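Local coordinates for protein probable fumarate reductase Ifc3 (Shewanella frigidimarina, PDB 1QO8) that reduces fumarate to succinate in vitro, essentially in one direction only, with one FAD and four covalently bound c-type haems, at residues A[141-146]-A[555-560]; A[347-352]-A[519-524]; A[443-448]-A[489-494]. All blocks are in the same frame, centred on the assembly; numbering follows the deposited sequence.

Contact 1: A[141-146]-A[555-560]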
ATOM      1  N   LYS A 141     -22.456 -15.816  19.287  1.00 56.41           N
ATOM      2  CA  LYS A 141     -23.711 -16.268  19.873  1.00 61.12           C
ATOM      3  C   LYS A 141     -23.458 -17.426  20.840  1.00 62.69           C
ATOM      4  O   LYS A 141     -23.933 -17.370  21.977  1.00 62.12           O
ATOM      5  CB  LYS A 141     -24.686 -16.712  18.803  1.00 63.20           C
ATOM      6  CG  LYS A 141     -26.184 -16.735  19.019  1.00 64.04           C
ATOM      7  CD  LYS A 141     -26.717 -15.335  19.192  1.00 64.39           C
ATOM      8  CE  LYS A 141     -27.869 -14.913  18.317  1.00 67.02           C
ATOM      9  NZ  LYS A 141     -29.153 -15.635  18.590  1.00 67.82           N
ATOM     10  N   LYS A 142     -22.684 -18.441  20.460  1.00 62.73           N
ATOM     11  CA  LYS A 142     -22.244 -19.448  21.395  1.00 64.60           C
ATOM     12  C   LYS A 142     -21.578 -18.882  22.656  1.00 65.03           C
ATOM     13  O   LYS A 142     -21.665 -19.508  23.724  1.00 64.25           O
ATOM     14  CB  LYS A 142     -21.254 -20.475  20.779  1.00 65.85           C
ATOM     15  CG  LYS A 142     -20.853 -21.547  21.782  1.00 66.29           C
ATOM     16  CD  LYS A 142     -20.313 -22.834  21.206  1.00 69.77           C
ATOM     17  CE  LYS A 142     -20.179 -23.939  22.246  1.00 68.64           C
ATOM     18  NZ  LYS A 142     -21.433 -24.777  22.266  1.00 71.08           N
ATOM     19  N   ALA A 143     -20.829 -17.788  22.528  1.00 63.38           N
ATOM     20  CA  ALA A 143     -20.106 -17.251  23.673  1.00 64.66           C
ATOM     21  C   ALA A 143     -21.072 -16.462  24.560  1.00 64.82           C
ATOM     22  O   ALA A 143     -20.820 -16.359  25.748  1.00 66.74           O
ATOM     23  CB  ALA A 143     -18.915 -16.397  23.332  1.00 62.78           C
ATOM     24  N   GLY A 144     -22.171 -15.980  24.011  1.00 64.57           N
ATOM     25  CA  GLY A 144     -23.327 -15.617  24.807  1.00 63.94           C
ATOM     26  C   GLY A 144     -23.614 -14.145  24.571  1.00 63.58           C
ATOM     27  O   GLY A 144     -24.296 -13.518  25.377  1.00 62.11           O
ATOM     28  N   ALA A 145     -23.107 -13.675  23.416  1.00 61.14           N
ATOM     29  CA  ALA A 145     -23.333 -12.256  23.124  1.00 57.15           C
ATOM     30  C   ALA A 145     -24.511 -12.144  22.200  1.00 57.51           C
ATOM     31  O   ALA A 145     -24.812 -13.082  21.425  1.00 58.67           O
ATOM     32  CB  ALA A 145     -22.067 -11.607  22.607  1.00 56.78           C
ATOM     33  N   ASN A 146     -25.227 -11.017  22.281  1.00 55.28           N
ATOM     34  CA  ASN A 146     -26.147 -10.693  21.192  1.00 55.34           C
ATOM     35  C   ASN A 146     -25.363 -10.211  19.971  1.00 52.46           C
ATOM     36  O   ASN A 146     -24.314  -9.546  20.086  1.00 49.65           O
ATOM     37  CB  ASN A 146     -27.102  -9.584  21.674  1.00 58.56           C
ATOM     38  CG  ASN A 146     -27.899 -10.003  22.906  1.00 61.35           C
ATOM     39  OD1 ASN A 146     -28.555 -11.040  22.981  1.00 64.64           O
ATOM     40  ND2 ASN A 146     -27.864  -9.180  23.935  1.00 61.66           N
ATOM     41  N   ALA A 555     -12.348 -14.590  15.927  1.00 46.40           N
ATOM     42  CA  ALA A 555     -12.786 -13.211  15.949  1.00 46.94           C
ATOM     43  C   ALA A 555     -14.097 -13.021  16.711  1.00 47.99           C
ATOM     44  O   ALA A 555     -14.322 -12.049  17.414  1.00 45.73           O
ATOM     45  CB  ALA A 555     -13.066 -12.654  14.538  1.00 45.02           C
ATOM     46  N   GLY A 556     -15.047 -13.933  16.430  1.00 47.70           N
ATOM     47  CA  GLY A 556     -16.378 -13.948  17.024  1.00 48.99           C
ATOM     48  C   GLY A 556     -16.293 -14.284  18.524  1.00 49.76           C
ATOM     49  O   GLY A 556     -16.937 -13.588  19.299  1.00 50.34           O
ATOM     50  N   ASP A 557     -15.471 -15.218  18.911  1.00 51.71           N
ATOM     51  CA  ASP A 557     -15.238 -15.532  20.330  1.00 53.63           C
ATOM     52  C   ASP A 557     -14.554 -14.393  21.067  1.00 51.72           C
ATOM     53  O   ASP A 557     -15.105 -13.990  22.103  1.00 50.78           O
ATOM     54  CB  ASP A 557     -14.444 -16.829  20.468  1.00 55.50           C
ATOM     55  CG  ASP A 557     -14.265 -17.296  21.900  1.00 58.38           C
ATOM     56  OD1 ASP A 557     -15.238 -17.710  22.563  1.00 59.97           O
ATOM     57  OD2 ASP A 557     -13.127 -17.224  22.392  1.00 59.56           O
ATOM     58  N   ASN A 558     -13.489 -13.774  20.591  1.00 51.86           N
ATOM     59  CA  ASN A 558     -12.928 -12.584  21.249  1.00 52.56           C
ATOM     60  C   ASN A 558     -13.829 -11.375  21.164  1.00 54.41           C
ATOM     61  O   ASN A 558     -13.922 -10.572  22.108  1.00 53.83           O
ATOM     62  CB  ASN A 558     -11.554 -12.234  20.702  1.00 55.01           C
ATOM     63  CG  ASN A 558     -10.587 -13.377  20.996  1.00 57.72           C
ATOM     64  OD1 ASN A 558     -10.167 -13.479  22.140  1.00 60.66           O
ATOM     65  ND2 ASN A 558     -10.230 -14.241  20.088  1.00 58.32           N
ATOM     66  N   ALA A 559     -14.587 -11.198  20.073  1.00 52.52           N
ATOM     67  CA  ALA A 559     -15.555 -10.127  20.028  1.00 52.87           C
ATOM     68  C   ALA A 559     -16.560 -10.246  21.184  1.00 53.29           C
ATOM     69  O   ALA A 559     -16.963  -9.219  21.732  1.00 51.82           O
ATOM     70  CB  ALA A 559     -16.314 -10.098  18.710  1.00 52.08           C
ATOM     71  N   ALA A 560     -17.025 -11.459  21.479  1.00 53.75           N
ATOM     72  CA  ALA A 560     -18.096 -11.676  22.440  1.00 53.49           C
ATOM     73  C   ALA A 560     -17.552 -11.491  23.863  1.00 54.14           C
ATOM     74  O   ALA A 560     -18.174 -10.806  24.673  1.00 50.93           O
ATOM     75  CB  ALA A 560     -18.748 -13.042  22.332  1.00 51.90           C
TER
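Three alanine methyl groups make the apolar part of this contact. Ala560 CB sits in the notch between Ala143 and Ala145, with Ala143 CB at 3.5 Å on one flank and Ala145 CB at 3.6 Å on the other. Ala143 CB and Ala145 CB are themselves 5.8 Å apart, so the single methyl of the helix at 555-560 fits into the angle between them. Such small side chains allow the backbones to come close: the CA atoms of Ala145 and Ala560 are 5.3 Å apart.

A carboxylate oxygen adds a lighter van der Waals touch. With CG of Asp557 opposite its backbone N (chi1 -175°), the carboxylate swings toward the other segment and OD1 comes to 4.0 Å from Ala143 CB, about one helical turn before Ala560.

Backbone bonds shape both partners. Gly144, at a positive phi of 121°, ends helix 131-143 in a Schellman motif, and the turn brings Ala145 round to face Ala560. On the other side Ala560 N is bonded to Gly556 O.

Ala145 and Ala559 also touch Val124 of the parallel sheet. The arrangement is that of a Rossmann-type FAD-binding domain, in which the C-terminal helix 543-563 packs beside helix 131-143, the helix following strand 124-127.

Contact 2: A[347-352]-A[519-524]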
ATOM      1  N   ILE A 347      -9.755   5.002   9.910  1.00 49.54           N
ATOM      2  CA  ILE A 347      -9.666   5.311  11.306  1.00 50.80           C
ATOM      3  C   ILE A 347      -8.302   5.010  11.889  1.00 51.17           C
ATOM      4  O   ILE A 347      -8.208   5.140  13.107  1.00 51.75           O
ATOM      5  CB  ILE A 347     -10.783   4.628  12.147  1.00 53.06           C
ATOM      6  CG1 ILE A 347     -10.622   3.129  12.011  1.00 53.60           C
ATOM      7  CG2 ILE A 347     -12.137   5.114  11.650  1.00 51.22           C
ATOM      8  CD1 ILE A 347     -10.811   2.199  13.165  1.00 54.20           C
ATOM      9  N   GLY A 348      -7.275   4.633  11.138  1.00 49.00           N
ATOM     10  CA  GLY A 348      -5.934   4.443  11.655  1.00 46.31           C
ATOM     11  C   GLY A 348      -5.494   3.020  11.872  1.00 47.45           C
ATOM     12  O   GLY A 348      -4.480   2.811  12.596  1.00 46.84           O
ATOM     13  N   ALA A 349      -6.294   2.043  11.357  1.00 42.63           N
ATOM     14  CA  ALA A 349      -5.774   0.656  11.461  1.00 42.68           C
ATOM     15  C   ALA A 349      -4.502   0.559  10.602  1.00 39.54           C
ATOM     16  O   ALA A 349      -4.354   1.279   9.603  1.00 39.86           O
ATOM     17  CB  ALA A 349      -6.773  -0.386  10.950  1.00 41.75           C
ATOM     18  N   SER A 350      -3.517  -0.173  11.033  1.00 37.57           N
ATOM     19  CA  SER A 350      -2.483  -0.646  10.118  1.00 39.77           C
ATOM     20  C   SER A 350      -2.905  -1.845   9.249  1.00 40.73           C
ATOM     21  O   SER A 350      -3.893  -2.484   9.597  1.00 40.13           O
ATOM     22  CB  SER A 350      -1.274  -1.035  10.934  1.00 41.32           C
ATOM     23  OG  SER A 350      -1.441  -2.016  11.923  1.00 44.58           O
ATOM     24  N   MET A 351      -2.126  -2.129   8.222  1.00 40.10           N
ATOM     25  CA  MET A 351      -2.323  -3.139   7.237  1.00 42.02           C
ATOM     26  C   MET A 351      -1.166  -4.132   7.231  1.00 43.38           C
ATOM     27  O   MET A 351      -0.065  -3.873   7.786  1.00 45.97           O
ATOM     28  CB  MET A 351      -2.481  -2.568   5.841  1.00 42.83           C
ATOM     29  CG  MET A 351      -3.446  -1.427   5.539  1.00 42.29           C
ATOM     30  SD  MET A 351      -5.112  -2.054   5.811  1.00 43.07           S
ATOM     31  CE  MET A 351      -5.879  -0.789   6.829  1.00 44.40           C
ATOM     32  N   THR A 352      -1.352  -5.304   6.696  1.00 42.80           N
ATOM     33  CA  THR A 352      -0.242  -6.294   6.574  1.00 45.52           C
ATOM     34  C   THR A 352      -0.118  -6.697   5.107  1.00 45.81           C
ATOM     35  O   THR A 352      -1.148  -7.143   4.494  1.00 44.21           O
ATOM     36  CB  THR A 352      -0.491  -7.543   7.442  1.00 46.13           C
ATOM     37  OG1 THR A 352      -0.524  -7.240   8.838  1.00 49.27           O
ATOM     38  CG2 THR A 352       0.578  -8.640   7.283  1.00 42.57           C
ATOM     39  N   LYS A 519      -0.860  -2.255  17.966  1.00 48.33           N
ATOM     40  CA  LYS A 519      -1.648  -2.567  19.093  1.00 51.93           C
ATOM     41  C   LYS A 519      -3.154  -2.555  18.743  1.00 51.47           C
ATOM     42  O   LYS A 519      -3.673  -1.830  17.926  1.00 49.30           O
ATOM     43  CB  LYS A 519      -1.539  -1.604  20.307  1.00 52.51           C
ATOM     44  CG  LYS A 519      -0.105  -1.130  20.520  1.00 57.05           C
ATOM     45  CD  LYS A 519       0.633  -2.234  21.264  1.00 59.65           C
ATOM     46  CE  LYS A 519       1.938  -1.677  21.881  1.00 60.38           C
ATOM     47  NZ  LYS A 519       2.869  -2.855  21.870  1.00 63.09           N
ATOM     48  N   PRO A 520      -3.840  -3.361  19.532  1.00 53.56           N
ATOM     49  CA  PRO A 520      -5.241  -3.701  19.253  1.00 53.89           C
ATOM     50  C   PRO A 520      -6.084  -2.460  19.352  1.00 55.34           C
ATOM     51  O   PRO A 520      -5.921  -1.574  20.226  1.00 56.61           O
ATOM     52  CB  PRO A 520      -5.555  -4.774  20.311  1.00 52.71           C
ATOM     53  CG  PRO A 520      -4.332  -4.853  21.181  1.00 52.85           C
ATOM     54  CD  PRO A 520      -3.186  -4.520  20.262  1.00 52.50           C
ATOM     55  N   ILE A 521      -6.953  -2.238  18.375  1.00 53.96           N
ATOM     56  CA  ILE A 521      -7.914  -1.134  18.471  1.00 51.91           C
ATOM     57  C   ILE A 521      -9.090  -1.706  19.274  1.00 53.96           C
ATOM     58  O   ILE A 521      -9.527  -2.846  18.999  1.00 50.49           O
ATOM     59  CB  ILE A 521      -8.393  -0.715  17.087  1.00 52.43           C
ATOM     60  CG1 ILE A 521      -7.224  -0.143  16.273  1.00 52.07           C
ATOM     61  CG2 ILE A 521      -9.583   0.223  17.177  1.00 50.69           C
ATOM     62  CD1 ILE A 521      -7.513   0.114  14.812  1.00 52.14           C
ATOM     63  N   ASP A 522      -9.437  -0.988  20.324  1.00 51.65           N
ATOM     64  CA  ASP A 522     -10.470  -1.326  21.262  1.00 53.17           C
ATOM     65  C   ASP A 522     -11.843  -1.450  20.610  1.00 51.95           C
ATOM     66  O   ASP A 522     -12.363  -0.464  20.086  1.00 50.04           O
ATOM     67  CB  ASP A 522     -10.565  -0.172  22.324  1.00 56.80           C
ATOM     68  CG  ASP A 522     -11.559  -0.610  23.408  1.00 59.82           C
ATOM     69  OD1 ASP A 522     -11.322  -1.656  24.038  1.00 60.10           O
ATOM     70  OD2 ASP A 522     -12.580   0.098  23.556  1.00 60.84           O
ATOM     71  N   GLY A 523     -12.451  -2.620  20.621  1.00 52.52           N
ATOM     72  CA  GLY A 523     -13.756  -2.788  19.945  1.00 51.78           C
ATOM     73  C   GLY A 523     -13.685  -3.388  18.540  1.00 51.40           C
ATOM     74  O   GLY A 523     -14.781  -3.642  17.966  1.00 52.18           O
ATOM     75  N   LEU A 524     -12.547  -3.538  17.893  1.00 49.68           N
ATOM     76  CA  LEU A 524     -12.474  -3.879  16.456  1.00 49.55           C
ATOM     77  C   LEU A 524     -11.784  -5.219  16.185  1.00 48.06           C
ATOM     78  O   LEU A 524     -10.676  -5.448  16.648  1.00 43.96           O
ATOM     79  CB  LEU A 524     -11.685  -2.862  15.643  1.00 48.20           C
ATOM     80  CG  LEU A 524     -12.110  -2.412  14.259  1.00 50.82           C
ATOM     81  CD1 LEU A 524     -10.963  -2.115  13.316  1.00 47.24           C
ATOM     82  CD2 LEU A 524     -13.161  -3.230  13.533  1.00 48.19           C
TER
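Leu524 N bonds to Ile521 O at 3.3 Å, closing a type II beta turn whose two end residues both reach Ile347. Gly523 takes a positive phi, 98°, that suits the third position of a type II turn. Because the chain turns a corner here, Ile521 and Leu524, on either side of it, both come to the same neighbour.

Ile521 does most of the touching, through its far methyl. Its CG1 branch stands beside the backbone N (chi1 -65°) and runs on extended (chi2 171°), which carries CD1 over the backbone of Ala349, 3.8 Å from its CA. The methyl of Ala349 lies almost as near, its CB 4.0 Å from Ile521 CD1. Ile347 then approaches with its own end carbon: CD1 stands 4.2 Å from Ile521 CD1 and 4.3 Å from Leu524 CD1, meeting both methyl to methyl. These are comfortable van der Waals distances in a mostly buried apolar cluster.

The course of 347-352 is set by a helix end: Gly348, again with positive phi, completes a Schellman motif, with Ala349 N bonded to Ala344 O.

Helix 339-346 therefore delivers Ile347 and Ala349 to the cluster before strand 351-352 begins. Val284 of strand 284-291 touches Ile347, Ile521 and Leu524, while Val513 of strand 512-514 covers Ala349 and Leu524. Asp522 ties the turn to helix 543-563 through His562, and Ser350 packs on Trp356 of the second subunit.

Contact 3: A[443-448]-A[489-494]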
ATOM      1  N   GLU A 443     -12.443 -22.215 -40.130  1.00 53.39           N
ATOM      2  CA  GLU A 443     -12.995 -20.952 -40.598  1.00 55.99           C
ATOM      3  C   GLU A 443     -14.306 -20.476 -39.994  1.00 54.32           C
ATOM      4  O   GLU A 443     -14.466 -19.277 -39.662  1.00 53.21           O
ATOM      5  CB  GLU A 443     -13.203 -21.118 -42.137  1.00 59.24           C
ATOM      6  CG  GLU A 443     -13.202 -19.779 -42.858  1.00 63.36           C
ATOM      7  CD  GLU A 443     -13.618 -19.881 -44.317  1.00 67.76           C
ATOM      8  OE1 GLU A 443     -13.042 -20.655 -45.113  1.00 70.37           O
ATOM      9  OE2 GLU A 443     -14.553 -19.174 -44.731  1.00 69.75           O
ATOM     10  N   GLN A 444     -15.330 -21.334 -39.875  1.00 54.36           N
ATOM     11  CA  GLN A 444     -16.490 -20.955 -39.068  1.00 56.41           C
ATOM     12  C   GLN A 444     -16.093 -20.568 -37.638  1.00 54.66           C
ATOM     13  O   GLN A 444     -16.595 -19.585 -37.118  1.00 54.80           O
ATOM     14  CB  GLN A 444     -17.578 -22.019 -39.079  1.00 59.52           C
ATOM     15  CG  GLN A 444     -18.231 -22.266 -40.452  1.00 64.95           C
ATOM     16  CD  GLN A 444     -18.964 -23.603 -40.474  1.00 67.35           C
ATOM     17  OE1 GLN A 444     -20.197 -23.693 -40.524  1.00 70.29           O
ATOM     18  NE2 GLN A 444     -18.257 -24.718 -40.338  1.00 68.26           N
ATOM     19  N   LEU A 445     -15.256 -21.306 -36.920  1.00 50.52           N
ATOM     20  CA  LEU A 445     -14.841 -20.973 -35.564  1.00 49.70           C
ATOM     21  C   LEU A 445     -14.239 -19.559 -35.600  1.00 49.10           C
ATOM     22  O   LEU A 445     -14.470 -18.720 -34.754  1.00 46.46           O
ATOM     23  CB  LEU A 445     -13.724 -21.914 -35.069  1.00 47.00           C
ATOM     24  CG  LEU A 445     -13.621 -22.270 -33.577  1.00 47.70           C
ATOM     25  CD1 LEU A 445     -12.203 -22.460 -33.087  1.00 40.75           C
ATOM     26  CD2 LEU A 445     -14.507 -21.488 -32.608  1.00 41.64           C
ATOM     27  N   ALA A 446     -13.369 -19.283 -36.597  1.00 51.13           N
ATOM     28  CA  ALA A 446     -12.678 -18.004 -36.696  1.00 51.05           C
ATOM     29  C   ALA A 446     -13.680 -16.860 -36.869  1.00 53.96           C
ATOM     30  O   ALA A 446     -13.513 -15.797 -36.264  1.00 50.74           O
ATOM     31  CB  ALA A 446     -11.669 -18.029 -37.832  1.00 52.21           C
ATOM     32  N   LYS A 447     -14.745 -17.102 -37.656  1.00 55.87           N
ATOM     33  CA  LYS A 447     -15.731 -16.061 -37.893  1.00 58.39           C
ATOM     34  C   LYS A 447     -16.562 -15.843 -36.647  1.00 56.57           C
ATOM     35  O   LYS A 447     -16.660 -14.697 -36.246  1.00 55.85           O
ATOM     36  CB  LYS A 447     -16.637 -16.337 -39.103  1.00 60.50           C
ATOM     37  CG  LYS A 447     -15.862 -15.909 -40.370  1.00 64.93           C
ATOM     38  CD  LYS A 447     -16.064 -16.930 -41.478  1.00 68.90           C
ATOM     39  CE  LYS A 447     -16.371 -16.269 -42.816  1.00 71.16           C
ATOM     40  NZ  LYS A 447     -15.898 -17.157 -43.941  1.00 73.41           N
ATOM     41  N   SER A 448     -17.011 -16.902 -35.985  1.00 56.11           N
ATOM     42  CA  SER A 448     -17.666 -16.718 -34.684  1.00 55.51           C
ATOM     43  C   SER A 448     -16.856 -15.932 -33.666  1.00 52.69           C
ATOM     44  O   SER A 448     -17.412 -15.139 -32.904  1.00 50.88           O
ATOM     45  CB  SER A 448     -17.999 -18.106 -34.119  1.00 58.17           C
ATOM     46  OG  SER A 448     -18.755 -18.710 -35.181  1.00 66.29           O
ATOM     47  N   TYR A 489     -14.846 -27.601 -33.919  1.00 44.27           N
ATOM     48  CA  TYR A 489     -13.736 -26.907 -33.294  1.00 46.71           C
ATOM     49  C   TYR A 489     -14.279 -25.888 -32.271  1.00 48.47           C
ATOM     50  O   TYR A 489     -15.365 -25.378 -32.484  1.00 49.23           O
ATOM     51  CB  TYR A 489     -12.858 -26.198 -34.325  1.00 46.77           C
ATOM     52  CG  TYR A 489     -12.353 -27.206 -35.380  1.00 46.05           C
ATOM     53  CD1 TYR A 489     -13.121 -27.487 -36.481  1.00 47.99           C
ATOM     54  CD2 TYR A 489     -11.178 -27.863 -35.205  1.00 46.58           C
ATOM     55  CE1 TYR A 489     -12.651 -28.434 -37.415  1.00 50.73           C
ATOM     56  CE2 TYR A 489     -10.683 -28.773 -36.126  1.00 49.85           C
ATOM     57  CZ  TYR A 489     -11.453 -29.045 -37.241  1.00 49.83           C
ATOM     58  OH  TYR A 489     -10.974 -29.983 -38.131  1.00 53.25           O
ATOM     59  N   TYR A 490     -13.563 -25.712 -31.161  1.00 45.99           N
ATOM     60  CA  TYR A 490     -14.087 -24.988 -30.021  1.00 43.91           C
ATOM     61  C   TYR A 490     -13.147 -23.869 -29.580  1.00 43.63           C
ATOM     62  O   TYR A 490     -11.943 -24.046 -29.761  1.00 38.79           O
ATOM     63  CB  TYR A 490     -14.163 -25.936 -28.816  1.00 44.32           C
ATOM     64  CG  TYR A 490     -15.227 -26.999 -29.009  1.00 48.54           C
ATOM     65  CD1 TYR A 490     -16.560 -26.813 -28.684  1.00 50.00           C
ATOM     66  CD2 TYR A 490     -14.832 -28.224 -29.577  1.00 51.93           C
ATOM     67  CE1 TYR A 490     -17.490 -27.834 -28.906  1.00 53.47           C
ATOM     68  CE2 TYR A 490     -15.725 -29.251 -29.783  1.00 54.62           C
ATOM     69  CZ  TYR A 490     -17.049 -29.034 -29.430  1.00 54.90           C
ATOM     70  OH  TYR A 490     -17.931 -30.064 -29.648  1.00 59.34           O
ATOM     71  N   ALA A 491     -13.721 -22.837 -28.934  1.00 42.06           N
ATOM     72  CA  ALA A 491     -12.862 -21.856 -28.251  1.00 41.25           C
ATOM     73  C   ALA A 491     -13.520 -21.262 -26.986  1.00 41.74           C
ATOM     74  O   ALA A 491     -14.738 -21.027 -26.976  1.00 37.13           O
ATOM     75  CB  ALA A 491     -12.577 -20.696 -29.183  1.00 40.82           C
ATOM     76  N   VAL A 492     -12.671 -20.921 -26.003  1.00 39.58           N
ATOM     77  CA  VAL A 492     -13.141 -20.220 -24.843  1.00 42.54           C
ATOM     78  C   VAL A 492     -12.322 -18.898 -24.682  1.00 41.35           C
ATOM     79  O   VAL A 492     -11.085 -18.977 -24.797  1.00 37.70           O
ATOM     80  CB  VAL A 492     -12.795 -20.713 -23.449  1.00 46.46           C
ATOM     81  CG1 VAL A 492     -13.932 -20.401 -22.470  1.00 43.43           C
ATOM     82  CG2 VAL A 492     -12.118 -22.037 -23.368  1.00 44.31           C
ATOM     83  N   LYS A 493     -13.021 -17.807 -24.382  1.00 40.84           N
ATOM     84  CA  LYS A 493     -12.284 -16.541 -24.255  1.00 40.94           C
ATOM     85  C   LYS A 493     -11.746 -16.318 -22.859  1.00 39.32           C
ATOM     86  O   LYS A 493     -12.489 -16.534 -21.900  1.00 36.36           O
ATOM     87  CB  LYS A 493     -13.207 -15.404 -24.698  1.00 43.47           C
ATOM     88  CG  LYS A 493     -12.522 -14.030 -24.797  1.00 47.06           C
ATOM     89  CD  LYS A 493     -13.669 -13.130 -25.341  1.00 48.75           C
ATOM     90  CE  LYS A 493     -13.278 -11.811 -25.882  1.00 52.77           C
ATOM     91  NZ  LYS A 493     -14.559 -11.076 -26.330  1.00 55.01           N
ATOM     92  N   VAL A 494     -10.418 -16.115 -22.676  1.00 38.05           N
ATOM     93  CA  VAL A 494      -9.858 -15.999 -21.311  1.00 34.95           C
ATOM     94  C   VAL A 494      -8.929 -14.836 -21.122  1.00 34.49           C
ATOM     95  O   VAL A 494      -8.503 -14.198 -22.066  1.00 38.97           O
ATOM     96  CB  VAL A 494      -9.076 -17.263 -20.931  1.00 36.19           C
ATOM     97  CG1 VAL A 494      -9.969 -18.489 -21.146  1.00 32.11           C
ATOM     98  CG2 VAL A 494      -7.809 -17.398 -21.830  1.00 33.44           C
TER
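This is a helix-on-strand contact carried by one leucine, Leu445, which the short helix 442-448 lays on the first residues of strand 489-505. The two segments run nearly the same way, at 24°, with their axes 8.4 Å apart at closest approach.

Leu445 straddles the backbone of three successive residues. Its CG lies 3.7 Å from Tyr489 O, and the two methyls part from there. CD1 comes to 3.7 Å from Tyr490 O and also makes an apolar contact with Tyr489 CB, while CD2 rests 4.0 Å from Ala491 CB, another apolar touch. The leucine thus packs on peptide groups as much as on side chains, its closest approaches being to carbonyl oxygens. Of the Tyr489 side chain it is CB that meets Leu445: with CG beside the backbone N (chi1 -56°), the ring is led away. Tyr490 points to the other side of the strand, where its ring stacks with Tyr421.

Around the contact, strand 489-505 pairs with strand 437-439 through Tyr489 and Ala491, and with strand 412-417 through Tyr490 and Val492. Leu445 also touches Tyr437, and the next residue, Ala446, packs on Leu456 of helix 453-469, so helix 442-448 touches both that helix and the sheet.

How the contacts relate
Contacts 1 and 2 are neighbours in the FAD-binding part of the chain, their centres 19 Å apart and their nearest atoms about 7 Å apart, without touching. Helix 543-563 is shared, supplying 555-560 to contact 1 and a partner to contact 2. Contact 3 lies on the opposite side of the chain's centre, its centre 54 Å from that of contact 1 and 51 Å from that of contact 2. Even so, contacts 2 and 3 reach one sheet, since strands 351-352 and 489-505 are neighbours in it. Contact 2 is at some remove from the cofactor: the Leu524 side chain is about 12 Å from FAD and about 9 Å from that of the FAD-binding Val273. Contacts 1 and 3 lie away from the cofactor and substrate sites.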